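Local structure of Pab-dependent poly(a)-specific ribonuclease subunit PAN2 (Neurospora crassa, 4CZW) at residues R161-L166 and V394-H399; A265-C270 and E290-I295; D494-K499 and K530-K535; S584-A589 and D596-T601. The protein probably shortens the poly(A) tails of messenger RNA as the catalytic subunit of the Pan2-Pan3 complex, the chain here comprising its protease-like and exonuclease domains. All coordinates share one frame; numbering follows the deposited sequence.

Interaction 1. Residues R161-L166 and V394-H399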
loop_
_atom_site.group_PDB
_atom_site.type_symbol
_atom_site.label_atom_id
_atom_site.label_comp_id
_atom_site.label_asym_id
_atom_site.label_seq_id
_atom_site.Cartn_x
_atom_site.Cartn_y
_atom_site.Cartn_z
ATOM N N ARG A 161 10.626 -10.477 17.381
ATOM C CA ARG A 161 11.323 -11.254 18.399
ATOM C C ARG A 161 11.659 -10.379 19.602
ATOM O O ARG A 161 11.499 -10.795 20.750
ATOM C CB ARG A 161 12.598 -11.874 17.826
ATOM C CG ARG A 161 13.286 -12.850 18.766
ATOM C CD ARG A 161 14.698 -13.166 18.300
ATOM N NE ARG A 161 15.553 -11.984 18.334
ATOM C CZ ARG A 161 16.217 -11.574 19.410
ATOM N NH1 ARG A 161 16.125 -12.250 20.547
ATOM N NH2 ARG A 161 16.972 -10.485 19.351
ATOM N N THR A 162 12.124 -9.166 19.326
ATOM C CA THR A 162 12.439 -8.203 20.374
ATOM C C THR A 162 11.165 -7.730 21.068
ATOM O O THR A 162 11.119 -7.611 22.292
ATOM C CB THR A 162 13.198 -6.986 19.809
ATOM O OG1 THR A 162 14.422 -7.422 19.204
ATOM C CG2 THR A 162 13.510 -5.985 20.911
ATOM N N LEU A 163 10.133 -7.469 20.271
ATOM C CA LEU A 163 8.845 -7.016 20.787
ATOM C C LEU A 163 8.228 -8.035 21.740
ATOM O O LEU A 163 7.797 -7.689 22.841
ATOM C CB LEU A 163 7.879 -6.735 19.634
ATOM C CG LEU A 163 6.433 -6.412 20.017
ATOM C CD1 LEU A 163 6.360 -5.116 20.808
ATOM C CD2 LEU A 163 5.551 -6.341 18.780
ATOM N N PHE A 164 8.193 -9.293 21.312
ATOM C CA PHE A 164 7.597 -10.357 22.109
ATOM C C PHE A 164 8.602 -10.948 23.094
ATOM O O PHE A 164 8.310 -11.932 23.775
ATOM C CB PHE A 164 7.037 -11.448 21.195
ATOM C CG PHE A 164 5.953 -10.965 20.274
ATOM C CD1 PHE A 164 5.045 -10.006 20.695
ATOM C CD2 PHE A 164 5.847 -11.460 18.985
ATOM C CE1 PHE A 164 4.048 -9.556 19.850
ATOM C CE2 PHE A 164 4.851 -11.012 18.135
ATOM C CZ PHE A 164 3.951 -10.059 18.569
ATOM N N LYS A 165 9.781 -10.333 23.158
ATOM C CA LYS A 165 10.837 -10.715 24.096
ATOM C C LYS A 165 11.205 -12.193 24.005
ATOM O O LYS A 165 11.475 -12.840 25.016
ATOM C CB LYS A 165 10.426 -10.364 25.528
ATOM C CG LYS A 165 10.301 -8.870 25.776
ATOM C CD LYS A 165 9.848 -8.571 27.195
ATOM C CE LYS A 165 9.756 -7.073 27.433
ATOM N NZ LYS A 165 9.256 -6.754 28.798
ATOM N N LEU A 166 11.213 -12.716 22.784
ATOM C CA LEU A 166 11.611 -14.096 22.542
ATOM C C LEU A 166 13.131 -14.213 22.541
ATOM O O LEU A 166 13.834 -13.244 22.255
ATOM C CB LEU A 166 11.037 -14.593 21.214
ATOM C CG LEU A 166 9.522 -14.468 21.040
ATOM C CD1 LEU A 166 9.137 -14.638 19.582
ATOM C CD2 LEU A 166 8.797 -15.484 21.908
ATOM N N VAL A 394 -0.407 -2.882 19.701
ATOM C CA VAL A 394 0.212 -2.871 21.020
ATOM C C VAL A 394 1.138 -1.664 21.164
ATOM O O VAL A 394 1.921 -1.358 20.265
ATOM C CB VAL A 394 0.990 -4.177 21.291
ATOM C CG1 VAL A 394 0.021 -5.330 21.494
ATOM C CG2 VAL A 394 1.947 -4.487 20.152
ATOM N N LYS A 395 1.024 -0.974 22.294
ATOM C CA LYS A 395 1.759 0.267 22.525
ATOM C C LYS A 395 3.268 0.040 22.535
ATOM O O LYS A 395 4.043 0.946 22.229
ATOM C CB LYS A 395 1.313 0.910 23.841
ATOM C CG LYS A 395 1.891 2.296 24.088
ATOM C CD LYS A 395 1.356 2.898 25.376
ATOM C CE LYS A 395 1.909 4.296 25.602
ATOM N NZ LYS A 395 1.351 4.920 26.834
ATOM N N ALA A 396 3.678 -1.176 22.880
ATOM C CA ALA A 396 5.092 -1.527 22.906
ATOM C C ALA A 396 5.694 -1.525 21.503
ATOM O O ALA A 396 6.912 -1.452 21.341
ATOM C CB ALA A 396 5.286 -2.885 23.564
ATOM N N ALA A 397 4.834 -1.604 20.493
ATOM C CA ALA A 397 5.282 -1.640 19.105
ATOM C C ALA A 397 5.360 -0.244 18.493
ATOM O O ALA A 397 5.797 -0.084 17.354
ATOM C CB ALA A 397 4.362 -2.524 18.279
ATOM N N ASN A 398 4.932 0.763 19.248
ATOM C CA ASN A 398 5.001 2.142 18.777
ATOM C C ASN A 398 6.442 2.602 18.589
ATOM O O ASN A 398 7.333 2.194 19.337
ATOM C CB ASN A 398 4.277 3.081 19.744
ATOM C CG ASN A 398 2.775 2.889 19.731
ATOM O OD1 ASN A 398 2.219 2.318 18.793
ATOM N ND2 ASN A 398 2.108 3.377 20.770
ATOM N N HIS A 399 6.657 3.442 17.580
ATOM C CA HIS A 399 7.967 4.024 17.284
ATOM C C HIS A 399 9.029 2.960 17.007
ATOM O O HIS A 399 10.224 3.206 17.177
ATOM C CB HIS A 399 8.420 4.928 18.434
ATOM C CG HIS A 399 7.308 5.706 19.063
ATOM N ND1 HIS A 399 6.691 6.767 18.435
ATOM C CD2 HIS A 399 6.696 5.576 20.265
ATOM C CE1 HIS A 399 5.750 7.256 19.222
ATOM N NE2 HIS A 399 5.732 6.551 20.339
#

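Interaction 2. Residues A265-C270 and E290-I295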
loop_
_atom_site.group_PDB
_atom_site.type_symbol
_atom_site.label_atom_id
_atom_site.label_comp_id
_atom_site.label_asym_id
_atom_site.label_seq_id
_atom_site.Cartn_x
_atom_site.Cartn_y
_atom_site.Cartn_z
ATOM N N ALA A 265 -1.506 -8.814 18.105
ATOM C CA ALA A 265 -0.698 -7.619 18.320
ATOM C C ALA A 265 -1.285 -6.445 17.546
ATOM O O ALA A 265 -1.203 -5.296 17.979
ATOM C CB ALA A 265 0.742 -7.869 17.908
ATOM N N VAL A 266 -1.873 -6.748 16.392
ATOM C CA VAL A 266 -2.597 -5.755 15.607
ATOM C C VAL A 266 -4.095 -6.015 15.714
ATOM O O VAL A 266 -4.585 -7.059 15.281
ATOM C CB VAL A 266 -2.173 -5.775 14.127
ATOM C CG1 VAL A 266 -3.027 -4.810 13.319
ATOM C CG2 VAL A 266 -0.699 -5.433 13.992
ATOM N N LEU A 267 -4.819 -5.065 16.295
ATOM C CA LEU A 267 -6.239 -5.250 16.565
ATOM C C LEU A 267 -7.120 -4.451 15.608
ATOM O O LEU A 267 -7.393 -3.273 15.836
ATOM C CB LEU A 267 -6.554 -4.862 18.012
ATOM C CG LEU A 267 -7.960 -5.179 18.522
ATOM C CD1 LEU A 267 -8.222 -6.676 18.479
ATOM C CD2 LEU A 267 -8.155 -4.639 19.930
ATOM N N ALA A 268 -7.563 -5.103 14.536
ATOM C CA ALA A 268 -8.475 -4.482 13.582
ATOM C C ALA A 268 -9.922 -4.714 14.006
ATOM O O ALA A 268 -10.305 -5.835 14.339
ATOM C CB ALA A 268 -8.235 -5.024 12.183
ATOM N N LEU A 269 -10.723 -3.653 13.991
ATOM C CA LEU A 269 -12.093 -3.730 14.488
ATOM C C LEU A 269 -13.112 -3.140 13.516
ATOM O O LEU A 269 -12.954 -2.016 13.041
ATOM C CB LEU A 269 -12.202 -3.015 15.836
ATOM C CG LEU A 269 -11.312 -3.529 16.969
ATOM C CD1 LEU A 269 -11.441 -2.640 18.196
ATOM C CD2 LEU A 269 -11.655 -4.972 17.307
ATOM N N CYS A 270 -14.161 -3.907 13.232
ATOM C CA CYS A 270 -15.281 -3.414 12.438
ATOM C C CYS A 270 -16.392 -2.920 13.358
ATOM O O CYS A 270 -16.840 -3.644 14.247
ATOM C CB CYS A 270 -15.809 -4.502 11.502
ATOM S SG CYS A 270 -14.693 -4.921 10.143
ATOM N N GLU A 290 -8.133 6.682 22.814
ATOM C CA GLU A 290 -6.932 6.496 22.010
ATOM C C GLU A 290 -6.039 5.429 22.631
ATOM O O GLU A 290 -4.999 5.074 22.078
ATOM C CB GLU A 290 -6.160 7.808 21.867
ATOM C CG GLU A 290 -5.627 8.360 23.177
ATOM C CD GLU A 290 -4.518 9.375 22.973
ATOM O OE1 GLU A 290 -3.542 9.054 22.264
ATOM O OE2 GLU A 290 -4.626 10.493 23.519
ATOM N N GLU A 291 -6.456 4.918 23.785
ATOM C CA GLU A 291 -5.659 3.945 24.516
ATOM C C GLU A 291 -6.542 2.987 25.309
ATOM O O GLU A 291 -7.399 3.414 26.083
ATOM C CB GLU A 291 -4.683 4.663 25.450
ATOM C CG GLU A 291 -3.489 3.831 25.872
ATOM C CD GLU A 291 -2.458 4.644 26.629
ATOM O OE1 GLU A 291 -2.841 5.351 27.584
ATOM O OE2 GLU A 291 -1.266 4.577 26.267
ATOM N N ILE A 292 -6.335 1.690 25.105
ATOM C CA ILE A 292 -7.088 0.670 25.828
ATOM C C ILE A 292 -6.166 -0.401 26.400
ATOM O O ILE A 292 -5.057 -0.610 25.908
ATOM C CB ILE A 292 -8.138 -0.015 24.926
ATOM C CG1 ILE A 292 -7.466 -0.658 23.711
ATOM C CG2 ILE A 292 -9.201 0.976 24.487
ATOM C CD1 ILE A 292 -8.428 -1.368 22.785
ATOM N N GLY A 293 -6.634 -1.073 27.446
ATOM C CA GLY A 293 -5.907 -2.183 28.031
ATOM C C GLY A 293 -6.788 -3.413 28.086
ATOM O O GLY A 293 -7.930 -3.341 28.539
ATOM N N ILE A 294 -6.266 -4.544 27.620
ATOM C CA ILE A 294 -7.060 -5.766 27.544
ATOM C C ILE A 294 -6.478 -6.900 28.389
ATOM O O ILE A 294 -5.280 -7.186 28.329
ATOM C CB ILE A 294 -7.202 -6.244 26.084
ATOM C CG1 ILE A 294 -7.810 -5.139 25.218
ATOM C CG2 ILE A 294 -8.057 -7.499 26.015
ATOM C CD1 ILE A 294 -8.010 -5.529 23.768
ATOM N N ILE A 295 -7.340 -7.536 29.180
ATOM C CA ILE A 295 -6.949 -8.665 30.017
ATOM C C ILE A 295 -7.567 -9.969 29.519
ATOM O O ILE A 295 -8.784 -10.072 29.395
ATOM C CB ILE A 295 -7.368 -8.460 31.492
ATOM C CG1 ILE A 295 -6.952 -7.078 31.999
ATOM C CG2 ILE A 295 -6.769 -9.548 32.367
ATOM C CD1 ILE A 295 -6.893 -6.983 33.512
#

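Interaction 3. Residues D494-K499 and K530-K535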
loop_
_atom_site.group_PDB
_atom_site.type_symbol
_atom_site.label_atom_id
_atom_site.label_comp_id
_atom_site.label_asym_id
_atom_site.label_seq_id
_atom_site.Cartn_x
_atom_site.Cartn_y
_atom_site.Cartn_z
ATOM N N ASP A 494 12.185 -6.257 -20.486
ATOM C CA ASP A 494 11.016 -7.089 -20.237
ATOM C C ASP A 494 9.767 -6.581 -20.947
ATOM O O ASP A 494 9.446 -5.394 -20.895
ATOM C CB ASP A 494 10.742 -7.181 -18.735
ATOM C CG ASP A 494 11.879 -7.829 -17.973
ATOM O OD1 ASP A 494 12.627 -8.622 -18.582
ATOM O OD2 ASP A 494 12.022 -7.547 -16.765
ATOM N N TYR A 495 9.072 -7.495 -21.614
ATOM C CA TYR A 495 7.742 -7.220 -22.136
ATOM C C TYR A 495 6.722 -7.755 -21.138
ATOM O O TYR A 495 6.952 -8.783 -20.500
ATOM C CB TYR A 495 7.550 -7.851 -23.516
ATOM C CG TYR A 495 8.263 -7.121 -24.634
ATOM C CD1 TYR A 495 9.650 -7.080 -24.691
ATOM C CD2 TYR A 495 7.548 -6.479 -25.636
ATOM C CE1 TYR A 495 10.305 -6.420 -25.714
ATOM C CE2 TYR A 495 8.194 -5.815 -26.662
ATOM C CZ TYR A 495 9.571 -5.789 -26.695
ATOM O OH TYR A 495 10.220 -5.129 -27.714
ATOM N N ILE A 496 5.600 -7.059 -20.996
ATOM C CA ILE A 496 4.651 -7.378 -19.935
ATOM C C ILE A 496 3.457 -8.187 -20.422
ATOM O O ILE A 496 2.721 -7.755 -21.308
ATOM C CB ILE A 496 4.127 -6.099 -19.259
ATOM C CG1 ILE A 496 5.295 -5.198 -18.850
ATOM C CG2 ILE A 496 3.259 -6.447 -18.058
ATOM C CD1 ILE A 496 6.304 -5.882 -17.963
ATOM N N HIS A 497 3.271 -9.364 -19.833
ATOM C CA HIS A 497 2.074 -10.154 -20.077
ATOM C C HIS A 497 0.905 -9.507 -19.346
ATOM O O HIS A 497 0.651 -9.798 -18.177
ATOM C CB HIS A 497 2.263 -11.603 -19.622
ATOM C CG HIS A 497 1.092 -12.489 -19.914
ATOM N ND1 HIS A 497 0.022 -12.082 -20.683
ATOM C CD2 HIS A 497 0.820 -13.762 -19.540
ATOM C CE1 HIS A 497 -0.857 -13.063 -20.768
ATOM N NE2 HIS A 497 -0.396 -14.095 -20.084
ATOM N N ILE A 498 0.202 -8.624 -20.044
ATOM C CA ILE A 498 -0.884 -7.860 -19.446
ATOM C C ILE A 498 -2.177 -8.667 -19.394
ATOM O O ILE A 498 -2.675 -9.132 -20.419
ATOM C CB ILE A 498 -1.122 -6.552 -20.218
ATOM C CG1 ILE A 498 0.164 -5.722 -20.235
ATOM C CG2 ILE A 498 -2.269 -5.767 -19.603
ATOM C CD1 ILE A 498 0.089 -4.494 -21.098
ATOM N N LYS A 499 -2.712 -8.827 -18.188
ATOM C CA LYS A 499 -3.924 -9.610 -17.978
ATOM C C LYS A 499 -5.179 -8.749 -18.094
ATOM O O LYS A 499 -6.255 -9.139 -17.641
ATOM C CB LYS A 499 -3.879 -10.296 -16.610
ATOM C CG LYS A 499 -2.764 -11.323 -16.473
ATOM C CD LYS A 499 -1.866 -11.021 -15.282
ATOM C CE LYS A 499 -2.637 -11.079 -13.973
ATOM N NZ LYS A 499 -1.755 -10.828 -12.799
ATOM N N LYS A 530 4.250 -7.932 -12.015
ATOM C CA LYS A 530 4.929 -7.823 -10.729
ATOM C C LYS A 530 6.380 -8.286 -10.822
ATOM O O LYS A 530 7.239 -7.813 -10.079
ATOM C CB LYS A 530 4.176 -8.629 -9.666
ATOM C CG LYS A 530 4.742 -8.522 -8.260
ATOM C CD LYS A 530 5.412 -9.819 -7.840
ATOM C CE LYS A 530 5.808 -9.788 -6.376
ATOM N NZ LYS A 530 6.336 -11.102 -5.914
ATOM N N THR A 531 6.650 -9.207 -11.742
ATOM C CA THR A 531 8.004 -9.713 -11.942
ATOM C C THR A 531 8.930 -8.606 -12.437
ATOM O O THR A 531 10.041 -8.440 -11.932
ATOM C CB THR A 531 8.031 -10.883 -12.945
ATOM O OG1 THR A 531 7.192 -11.942 -12.469
ATOM C CG2 THR A 531 9.448 -11.406 -13.119
ATOM N N ALA A 532 8.462 -7.849 -13.422
ATOM C CA ALA A 532 9.240 -6.745 -13.971
ATOM C C ALA A 532 9.332 -5.596 -12.974
ATOM O O ALA A 532 10.372 -4.948 -12.856
ATOM C CB ALA A 532 8.634 -6.269 -15.276
ATOM N N TYR A 533 8.237 -5.349 -12.263
ATOM C CA TYR A 533 8.197 -4.293 -11.257
ATOM C C TYR A 533 9.178 -4.586 -10.130
ATOM O O TYR A 533 9.810 -3.676 -9.592
ATOM C CB TYR A 533 6.780 -4.137 -10.695
ATOM C CG TYR A 533 6.622 -2.984 -9.726
ATOM C CD1 TYR A 533 6.904 -3.142 -8.373
ATOM C CD2 TYR A 533 6.185 -1.741 -10.163
ATOM C CE1 TYR A 533 6.763 -2.090 -7.487
ATOM C CE2 TYR A 533 6.040 -0.685 -9.284
ATOM C CZ TYR A 533 6.329 -0.866 -7.948
ATOM O OH TYR A 533 6.185 0.184 -7.069
ATOM N N LYS A 534 9.293 -5.863 -9.776
ATOM C CA LYS A 534 10.164 -6.294 -8.689
ATOM C C LYS A 534 11.611 -5.897 -8.955
ATOM O O LYS A 534 12.327 -5.488 -8.041
ATOM C CB LYS A 534 10.058 -7.807 -8.490
ATOM C CG LYS A 534 10.762 -8.329 -7.250
ATOM C CD LYS A 534 10.634 -9.840 -7.147
ATOM C CE LYS A 534 11.298 -10.374 -5.889
ATOM N NZ LYS A 534 10.617 -9.895 -4.654
ATOM N N LYS A 535 12.031 -6.015 -10.211
ATOM C CA LYS A 535 13.380 -5.633 -10.611
ATOM C C LYS A 535 13.619 -4.149 -10.372
ATOM O O LYS A 535 14.614 -3.759 -9.760
ATOM C CB LYS A 535 13.621 -5.971 -12.084
ATOM C CG LYS A 535 13.443 -7.439 -12.426
ATOM C CD LYS A 535 13.659 -7.683 -13.908
ATOM C CE LYS A 535 13.443 -9.144 -14.264
ATOM N NZ LYS A 535 13.618 -9.389 -15.721
#

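Interaction 4. Residues S584-A589 and D596-T601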
loop_
_atom_site.group_PDB
_atom_site.type_symbol
_atom_site.label_atom_id
_atom_site.label_comp_id
_atom_site.label_asym_id
_atom_site.label_seq_id
_atom_site.Cartn_x
_atom_site.Cartn_y
_atom_site.Cartn_z
ATOM N N SER A 584 12.209 18.398 -26.315
ATOM C CA SER A 584 11.971 17.024 -26.741
ATOM C C SER A 584 13.257 16.203 -26.774
ATOM O O SER A 584 14.349 16.749 -26.937
ATOM C CB SER A 584 11.313 17.004 -28.122
ATOM O OG SER A 584 11.260 15.688 -28.644
ATOM N N LEU A 585 13.119 14.891 -26.616
ATOM C CA LEU A 585 14.255 13.980 -26.700
ATOM C C LEU A 585 14.829 13.971 -28.112
ATOM O O LEU A 585 16.042 13.884 -28.302
ATOM C CB LEU A 585 13.841 12.564 -26.290
ATOM C CG LEU A 585 14.908 11.472 -26.417
ATOM C CD1 LEU A 585 15.971 11.622 -25.338
ATOM C CD2 LEU A 585 14.282 10.085 -26.377
ATOM N N ALA A 586 13.943 14.066 -29.098
ATOM C CA ALA A 586 14.338 14.037 -30.500
ATOM C C ALA A 586 15.135 15.279 -30.884
ATOM O O ALA A 586 16.116 15.191 -31.622
ATOM C CB ALA A 586 13.113 13.900 -31.390
ATOM N N PHE A 587 14.711 16.432 -30.379
ATOM C CA PHE A 587 15.383 17.688 -30.689
ATOM C C PHE A 587 16.766 17.743 -30.050
ATOM O O PHE A 587 17.729 18.187 -30.675
ATOM C CB PHE A 587 14.542 18.880 -30.228
ATOM C CG PHE A 587 15.085 20.209 -30.672
ATOM C CD1 PHE A 587 14.748 20.733 -31.908
ATOM C CD2 PHE A 587 15.936 20.935 -29.852
ATOM C CE1 PHE A 587 15.247 21.954 -32.320
ATOM C CE2 PHE A 587 16.438 22.155 -30.258
ATOM C CZ PHE A 587 16.093 22.666 -31.492
ATOM N N LEU A 588 16.857 17.294 -28.802
ATOM C CA LEU A 588 18.131 17.261 -28.093
ATOM C C LEU A 588 19.110 16.313 -28.779
ATOM O O LEU A 588 20.305 16.590 -28.853
ATOM C CB LEU A 588 17.927 16.847 -26.634
ATOM C CG LEU A 588 17.246 17.864 -25.716
ATOM C CD1 LEU A 588 17.059 17.289 -24.322
ATOM C CD2 LEU A 588 18.050 19.154 -25.660
ATOM N N ALA A 589 18.594 15.197 -29.282
ATOM C CA ALA A 589 19.421 14.227 -29.989
ATOM C C ALA A 589 19.861 14.774 -31.343
ATOM O O ALA A 589 20.951 14.468 -31.824
ATOM C CB ALA A 589 18.670 12.916 -30.164
ATOM N N ASP A 596 19.041 11.452 -35.988
ATOM C CA ASP A 596 17.603 11.376 -36.210
ATOM C C ASP A 596 17.074 10.093 -35.582
ATOM O O ASP A 596 17.250 9.004 -36.127
ATOM C CB ASP A 596 17.276 11.427 -37.702
ATOM C CG ASP A 596 15.788 11.553 -37.968
ATOM O OD1 ASP A 596 15.039 11.894 -37.028
ATOM O OD2 ASP A 596 15.369 11.322 -39.121
ATOM N N ILE A 597 16.429 10.229 -34.429
ATOM C CA ILE A 597 15.995 9.068 -33.659
ATOM C C ILE A 597 14.513 8.751 -33.858
ATOM O O ILE A 597 13.942 7.942 -33.129
ATOM C CB ILE A 597 16.268 9.269 -32.153
ATOM C CG1 ILE A 597 15.374 10.372 -31.585
ATOM C CG2 ILE A 597 17.735 9.598 -31.921
ATOM C CD1 ILE A 597 15.540 10.583 -30.101
ATOM N N GLN A 598 13.899 9.386 -34.851
ATOM C CA GLN A 598 12.485 9.172 -35.134
ATOM C C GLN A 598 12.276 8.412 -36.440
ATOM O O GLN A 598 11.144 8.269 -36.905
ATOM C CB GLN A 598 11.743 10.507 -35.186
ATOM C CG GLN A 598 11.679 11.241 -33.862
ATOM C CD GLN A 598 10.954 12.565 -33.973
ATOM O OE1 GLN A 598 10.992 13.218 -35.014
ATOM N NE2 GLN A 598 10.278 12.961 -32.902
ATOM N N GLN A 599 13.372 7.936 -37.024
ATOM C CA GLN A 599 13.333 7.196 -38.284
ATOM C C GLN A 599 12.421 5.974 -38.193
ATOM O O GLN A 599 11.389 5.908 -38.859
ATOM C CB GLN A 599 14.746 6.775 -38.688
ATOM C CG GLN A 599 15.686 7.948 -38.930
ATOM C CD GLN A 599 17.145 7.538 -38.914
ATOM O OE1 GLN A 599 17.507 6.511 -38.340
ATOM N NE2 GLN A 599 17.992 8.345 -39.541
ATOM N N ASN A 600 12.808 5.010 -37.367
ATOM C CA ASN A 600 11.960 3.855 -37.097
ATOM C C ASN A 600 11.030 4.130 -35.924
ATOM O O ASN A 600 11.128 5.175 -35.278
ATOM C CB ASN A 600 12.807 2.613 -36.815
ATOM C CG ASN A 600 13.421 2.027 -38.070
ATOM O OD1 ASN A 600 12.822 2.064 -39.145
ATOM N ND2 ASN A 600 14.624 1.477 -37.939
ATOM N N THR A 601 10.125 3.195 -35.653
ATOM C CA THR A 601 9.238 3.309 -34.503
ATOM C C THR A 601 10.059 3.309 -33.218
ATOM O O THR A 601 11.150 2.740 -33.171
ATOM C CB THR A 601 8.206 2.169 -34.463
ATOM O OG1 THR A 601 8.882 0.908 -34.511
ATOM C CG2 THR A 601 7.254 2.273 -35.646
#

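Interaction 1. Residues R161-L166 and V394-H399
Leu163 reaches across to Ala396 and Ala397 with both branches of its fork. Its CD1 lies 3.7 Å from Ala396 CB, while CD2 stands 4.0 Å from Ala397 CB and looks more loosely toward Val394, whose CG2 is 4.3 Å from it. CG of Leu163 turns anti to the backbone N (chi1 173°), which carries the fork away from the helix and spreads the two methyls over the opposite turn. Alanine suits the receiving side, because a lone methyl lets the leucine come down almost onto the backbone: CD1 is 3.8 Å from Ala397 N. In the ubiquitin-protease-like domain of Pan2, a scaffold predicted to be catalytically inactive, this joins the end of helix 158-163 to the 3-10 turn that follows strand 385-394. Leu62 of helix 61-71 touches Leu163, Val394 and Ala397 and so belongs to the same apolar cluster. The turn is closed by Ala397 N bonding to Val394 O at 2.9 Å. On the other side a Schellman motif stops the helix, with Leu166 N bonded to Arg161 O at 2.8 Å and Lys165 taking the positive phi (54°) that this ending requires.

Interaction 2. Residues A265-C270 and E290-I295
Leu267 faces Ile292 and Ile294 across the curled mixed beta-sheet of the ubiquitin-protease-like domain. Their strands, 266-270 and 291-297, are not neighbours: 385-394 and 321-334 run between them in the sheet. Even with two strands intervening, the CA atoms of Leu267 and Ile294 are only 11.0 Å apart, consistent with a strongly curved sheet. The curl brings the side chains of one face together, with no hydrogen bond linking the two segments.

The close part of the contact is a meeting of methyl groups. Leu267 and Ile294 extend toward each other tip to tip, and all three residues are buried. Tyr323, on the intervening strand 321-334, touches each of them, and Phe392 of strand 385-394 packs against Leu267. Branched aliphatic residues fit here because they fill space on a curved surface without needing a polar partner. Gly293 comes between the two isoleucines, which project from the same face of the strand.

Away from this point the contact thins out. Leu269 points the same way as Leu267 but stops short of the isoleucines. At the partly exposed start of 290-295 the chemistry changes to charge, and Glu290 forms salt bridges with Lys374 and Arg350. Back in the apolar part, Ile294 has its chain stretched out (chi2 -179°), which sends CD1 across to 3.9 Å from Leu267 CD2; the CD1 of Ile292 remains 4.4 Å from that same methyl.

Interaction 3. Residues D494-K499 and K530-K535
Asp494 and Lys535 form the ionic part of this contact, a salt bridge with its hydrogen bond from Lys535 NZ to Asp494 OD2 at 2.7 Å. The ammonium meets OD2 on its syn side, 15° out of the carboxylate plane, and NZ is also 3.1 Å from Asp494 OD1, so the charge sits before both oxygens. The two side chains arrive from opposite directions. Lysine suits the place by its length: extended beyond CG, it carries NZ from the helix to the strand, while its side chain touches Val413 and Leu414 of helix 412-415.

The apolar part centres on Ala532, one helical turn before Lys535. Its CB takes Ile496 CD1 at 3.6 Å and lies 4.2 Å from Asp494 CB. Asp494 points toward the helix and Tyr495 away; Ile496 leaves the strand obliquely, and the bend in its chain (chi2 -56°) brings CD1 to the alanine. A small residue there allows the CA atoms of Asp494 and Ala532 to approach to 6.5 Å.

No backbone bond joins the segments. Strand 490-496 belongs to the mixed sheet of the RNase H-like exonuclease domain, and helix 529-541 packs on it, the local axes 9.0 Å apart at 140°. Ile496 is about 9 Å, between side chains, from Glu447, a probable ligand of the catalytic metals.

Were Asp494 an alanine, the buried ammonium of Lys535 would probably be left without its counter-charge and its end free to turn. Since both groups are buried, each is likely to depend on the other to remain ionised, and the pair links helix 529-541 to strand 490-496.

Interaction 4. Residues S584-A589 and D596-T601
Ile597 lies over Ala586 and Ala589, two residues one turn apart on helix 585-592. CG2 goes to Ala589 CB at 3.9 Å, while CD1 lies over the helix between that methyl and the backbone, 3.7 Å from Ala586 CA. CG1 occupies the crowded position between backbone N and carbonyl carbon (chi1 68°), and with chi2 extended the longer arm is laid against the helix surface. Alanines suit this surface because their short side chains leave the backbone within reach. Leu585 crosses the isoleucine at about a right angle, its CG 3.8 Å from Ile597 CD1.

In this part of the RNase H-like exonuclease domain, the loop after helix 585-592 folds back against that helix before helix 604-623 begins. Leu585 also touches that next helix, about 4 Å between side chains from Asp607, a probable catalytic metal ligand. Exchanging Ile597 for a glycine would probably open a gap over Ala586 and Ala589 and leave the loop less firmly seated.

Ala586 has a second neighbour on the more open side. Gln598, exposed and extended beyond CG, brings its amide end to Ala586 CB, with NE2 3.3 Å away, a van der Waals approach rather than a polar bond.

Interactions 1 and 2 belong to the protease-like domain, interactions 3 and 4 to the exonuclease domain that follows it in the chain. The first pair has centres 15 Å apart and is directly connected: residues 265-270 and 290-295 fall between the two segments of interaction 1, Val394 probably bonds to Ala265 through the backbone, and Lys395 forms a salt bridge with Glu291. Interactions 3 and 4 come in series, with centres 27 Å apart and no touch. The nearest atoms of interactions 2 and 3 are about 22 Å apart. Each contact thus lies within one domain, but Lys530 and Lys534 of interaction 3 also bond to the zinc-binding loop of the protease-like domain, at Cys75, Ala77 and Thr73.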